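Local coordinates for putative acyl-[acyl-carrier-protein]--UDP-N-acetylglucosamine O-acyltransferase (PDB 4R36) that probably transfers an acyl chain from acyl carrier protein to UDP-N-acetylglucosamine, as a left-handed beta-helix acyltransferase, at residues Ala84-Ala98 against Thr111-Ile123. Sequence-based numbering, arbitrary orientation.
Sequences AIPQDLKFKGEESTA and TINRGTAAKGRTI
Arg114 reaches out of 111-123 into the loop 84-96. Its chain is extended from CG to NE, which carries the guanidinium past Ser96. Arg114 NH1 donates to Ser96 OG (2.8 Å) and to Glu94 O (3.0 Å), the latter in the carbonyl plane. Phe91 CZ lies over one guanidinium face, 3.9 Å from Arg114 NH2. Ring and guanidinium planes are nearly perpendicular, at 85°. The Phe91 ring itself is held between Gly93 N on one face and Pro86 CD on the other. Ser96 OG in turn donates to Gly115 O (2.7 Å), from above the carbonyl plane. Glu94 is bent at chi2 (-89°), and its carboxylate spans two backbones. Glu94 OE2 takes Ala117 N on its anti side (2.8 Å), while OE1 takes Lys92 N on its syn side. Thr116 turns CG2 onto Pro86 CG (3.4 Å). Its OG1 bonds to Asp139 and shares a water with Asp88, beside the UDP-N-acetylglucosamine-binding His138. Thr97 and Ala98 pair in parallel with Arg121 and Thr122, on successive coils of the left-handed beta-helix. Thr97 O accepts Gly115 N and Thr122 N from opposite faces of its plane. Side-chain and backbone hydrogen bonds thus join the loop holding substrate-binding Leu89 and Lys90 to the next coil.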
# COMPACT_ATOMS: atom_id res chain seq x y z
N ALA A 84 10.05 -9.18 12.74
CA ALA A 84 11.16 -8.29 12.45
C ALA A 84 11.27 -7.16 13.46
O ALA A 84 10.26 -6.77 14.11
CB ALA A 84 11.05 -7.73 11.05
N ILE A 85 12.50 -6.67 13.63
CA ILE A 85 12.75 -5.60 14.56
C ILE A 85 11.89 -4.36 14.22
O ILE A 85 11.53 -4.15 13.05
CB ILE A 85 14.21 -5.20 14.68
CG1 ILE A 85 14.77 -4.70 13.33
CG2 ILE A 85 15.01 -6.40 15.22
CD1 ILE A 85 16.13 -4.12 13.45
N PRO A 86 11.55 -3.55 15.24
CA PRO A 86 10.80 -2.36 15.02
C PRO A 86 11.37 -1.46 13.92
O PRO A 86 12.57 -1.37 13.72
CB PRO A 86 10.87 -1.63 16.37
CG PRO A 86 11.06 -2.71 17.39
CD PRO A 86 11.78 -3.82 16.68
N GLN A 87 10.50 -0.76 13.23
CA GLN A 87 10.89 0.27 12.35
C GLN A 87 11.22 1.58 13.14
O GLN A 87 11.84 2.45 12.64
CB GLN A 87 9.83 0.47 11.26
CG GLN A 87 9.67 -0.73 10.32
CD GLN A 87 8.65 -0.49 9.24
OE1 GLN A 87 7.61 0.11 9.47
NE2 GLN A 87 8.87 -1.05 8.14
N ASP A 88 10.90 1.63 14.40
CA ASP A 88 11.27 2.74 15.32
C ASP A 88 12.79 2.91 15.50
O ASP A 88 13.45 2.04 16.04
CB ASP A 88 10.62 2.40 16.65
CG ASP A 88 10.69 3.51 17.67
OD1 ASP A 88 11.36 4.55 17.39
OD2 ASP A 88 10.08 3.32 18.72
N LEU A 89 13.32 4.06 15.12
CA LEU A 89 14.72 4.32 15.32
C LEU A 89 15.11 4.45 16.79
O LEU A 89 16.28 4.46 17.09
CB LEU A 89 15.17 5.55 14.55
CG LEU A 89 15.05 5.27 13.04
CD1 LEU A 89 15.15 6.55 12.24
CD2 LEU A 89 16.10 4.23 12.56
N LYS A 90 14.13 4.55 17.69
CA LYS A 90 14.45 4.47 19.12
C LYS A 90 14.81 3.06 19.60
O LYS A 90 15.34 2.89 20.71
CB LYS A 90 13.31 5.03 19.95
CG LYS A 90 13.09 6.52 19.72
CD LYS A 90 12.07 7.11 20.68
CE LYS A 90 10.73 6.39 20.68
NZ LYS A 90 10.08 6.41 19.33
N PHE A 91 14.56 2.05 18.77
CA PHE A 91 14.90 0.69 19.11
C PHE A 91 16.41 0.57 19.25
O PHE A 91 17.12 1.02 18.38
CB PHE A 91 14.40 -0.28 18.05
CG PHE A 91 14.73 -1.70 18.27
CD1 PHE A 91 14.06 -2.42 19.23
CD2 PHE A 91 15.68 -2.35 17.45
CE1 PHE A 91 14.38 -3.78 19.44
CE2 PHE A 91 15.97 -3.69 17.64
CZ PHE A 91 15.29 -4.42 18.63
N LYS A 92 16.89 -0.09 20.31
CA LYS A 92 18.34 -0.25 20.55
C LYS A 92 18.69 -1.70 20.78
O LYS A 92 19.65 -1.96 21.45
CB LYS A 92 18.76 0.46 21.84
CG LYS A 92 18.36 1.89 21.98
CD LYS A 92 19.13 2.72 20.97
CE LYS A 92 19.07 4.20 21.33
NZ LYS A 92 19.09 4.98 20.06
N GLY A 93 17.97 -2.65 20.21
CA GLY A 93 18.31 -4.06 20.26
C GLY A 93 17.78 -4.76 21.50
O GLY A 93 18.08 -5.94 21.69
N GLU A 94 16.96 -4.10 22.31
CA GLU A 94 16.28 -4.76 23.43
C GLU A 94 15.51 -5.98 23.00
O GLU A 94 15.08 -6.08 21.84
CB GLU A 94 15.35 -3.77 24.20
CG GLU A 94 14.18 -3.16 23.41
CD GLU A 94 14.50 -1.87 22.69
OE1 GLU A 94 15.67 -1.64 22.31
OE2 GLU A 94 13.54 -1.04 22.43
N GLU A 95 15.38 -6.95 23.90
CA GLU A 95 14.51 -8.11 23.71
C GLU A 95 13.02 -7.72 23.65
O GLU A 95 12.55 -6.82 24.41
CB GLU A 95 14.70 -9.13 24.87
CG GLU A 95 16.01 -9.89 24.83
CD GLU A 95 16.18 -10.66 23.54
OE1 GLU A 95 15.22 -11.24 23.04
OE2 GLU A 95 17.27 -10.67 22.99
N SER A 96 12.29 -8.37 22.75
CA SER A 96 10.87 -8.11 22.60
C SER A 96 10.27 -9.26 21.82
O SER A 96 10.98 -10.12 21.33
CB SER A 96 10.66 -6.72 21.89
OG SER A 96 11.10 -6.83 20.55
N THR A 97 8.93 -9.29 21.73
CA THR A 97 8.24 -10.27 20.96
C THR A 97 7.26 -9.67 19.93
O THR A 97 6.87 -8.49 20.05
CB THR A 97 7.40 -11.18 21.87
OG1 THR A 97 6.60 -10.37 22.69
CG2 THR A 97 8.33 -12.01 22.76
N ALA A 98 6.83 -10.54 19.04
CA ALA A 98 5.69 -10.31 18.10
C ALA A 98 4.85 -11.51 18.26
O ALA A 98 5.35 -12.66 18.11
CB ALA A 98 6.17 -10.16 16.67
N THR A 111 3.10 -7.69 7.72
CA THR A 111 4.24 -7.51 8.57
C THR A 111 3.76 -7.26 10.01
O THR A 111 2.92 -6.38 10.26
CB THR A 111 5.17 -6.36 8.09
OG1 THR A 111 4.42 -5.14 7.88
CG2 THR A 111 5.88 -6.73 6.81
N ILE A 112 4.30 -8.04 10.96
CA ILE A 112 4.07 -7.80 12.35
C ILE A 112 5.42 -7.68 13.05
O ILE A 112 6.08 -8.68 13.32
CB ILE A 112 3.19 -8.89 13.00
CG1 ILE A 112 1.91 -9.15 12.19
CG2 ILE A 112 2.87 -8.57 14.45
CD1 ILE A 112 1.06 -10.31 12.67
N ASN A 113 5.83 -6.45 13.34
CA ASN A 113 7.12 -6.25 13.94
C ASN A 113 7.03 -6.56 15.44
O ASN A 113 6.02 -6.31 16.10
CB ASN A 113 7.63 -4.80 13.77
CG ASN A 113 7.76 -4.28 12.33
OD1 ASN A 113 7.85 -3.06 12.17
ND2 ASN A 113 7.78 -5.13 11.34
N ARG A 114 8.14 -7.04 16.02
CA ARG A 114 8.23 -7.15 17.44
C ARG A 114 8.31 -5.84 18.16
O ARG A 114 8.45 -4.74 17.55
CB ARG A 114 9.40 -8.09 17.85
CG ARG A 114 10.83 -7.65 17.58
CD ARG A 114 11.70 -8.86 18.01
NE ARG A 114 13.14 -8.73 17.82
CZ ARG A 114 14.03 -8.31 18.72
NH1 ARG A 114 13.68 -7.82 19.87
NH2 ARG A 114 15.33 -8.31 18.43
N GLY A 115 8.21 -5.90 19.47
CA GLY A 115 8.07 -4.69 20.30
C GLY A 115 9.37 -3.88 20.57
O GLY A 115 10.46 -4.26 20.13
N THR A 116 9.22 -2.78 21.30
CA THR A 116 10.34 -1.97 21.78
C THR A 116 10.25 -1.93 23.32
O THR A 116 9.29 -2.41 23.91
CB THR A 116 10.28 -0.53 21.29
OG1 THR A 116 9.15 0.16 21.88
CG2 THR A 116 10.25 -0.44 19.81
N ALA A 117 11.20 -1.25 23.96
CA ALA A 117 11.17 -1.05 25.41
C ALA A 117 9.93 -0.30 25.88
O ALA A 117 9.60 -0.32 27.04
CB ALA A 117 12.40 -0.29 25.86
N ALA A 118 9.28 0.44 25.00
CA ALA A 118 8.03 1.13 25.38
C ALA A 118 6.95 0.21 25.94
O ALA A 118 6.09 0.69 26.67
CB ALA A 118 7.45 1.90 24.14
N LYS A 119 6.94 -1.04 25.50
CA LYS A 119 6.06 -2.06 25.99
C LYS A 119 6.77 -3.42 25.97
O LYS A 119 6.94 -4.04 27.01
CB LYS A 119 4.73 -2.15 25.18
CG LYS A 119 3.76 -3.16 25.79
CD LYS A 119 2.44 -3.28 25.05
CE LYS A 119 1.62 -4.40 25.63
NZ LYS A 119 0.27 -4.55 25.01
N GLY A 120 7.19 -3.88 24.81
CA GLY A 120 7.99 -5.08 24.70
C GLY A 120 7.38 -6.21 23.95
O GLY A 120 8.06 -7.20 23.67
N ARG A 121 6.10 -6.07 23.61
CA ARG A 121 5.31 -7.13 23.01
C ARG A 121 4.33 -6.47 22.01
O ARG A 121 3.59 -5.57 22.39
CB ARG A 121 4.48 -7.86 24.06
CG ARG A 121 5.34 -8.50 25.18
CD ARG A 121 4.47 -9.05 26.28
NE ARG A 121 3.68 -10.20 25.86
CZ ARG A 121 2.71 -10.72 26.59
NH1 ARG A 121 2.45 -10.26 27.78
NH2 ARG A 121 2.01 -11.75 26.16
N THR A 122 4.43 -6.87 20.74
CA THR A 122 3.40 -6.57 19.72
C THR A 122 2.46 -7.77 19.80
O THR A 122 2.88 -8.90 19.72
CB THR A 122 4.04 -6.45 18.34
OG1 THR A 122 5.12 -5.51 18.43
CG2 THR A 122 2.99 -6.00 17.31
N ILE A 123 1.18 -7.51 19.99
CA ILE A 123 0.20 -8.57 20.24
C ILE A 123 -1.02 -8.46 19.36
O ILE A 123 -1.71 -7.43 19.36
CB ILE A 123 -0.28 -8.55 21.69
CG1 ILE A 123 0.93 -8.74 22.66
CG2 ILE A 123 -1.39 -9.58 21.94
CD1 ILE A 123 0.59 -8.52 24.13
O HOH W 1 7.92 -7.98 10.55
O HOH W 2 7.57 -1.01 13.94
O HOH W 3 9.65 2.82 21.33
O HOH W 4 17.04 -8.16 20.61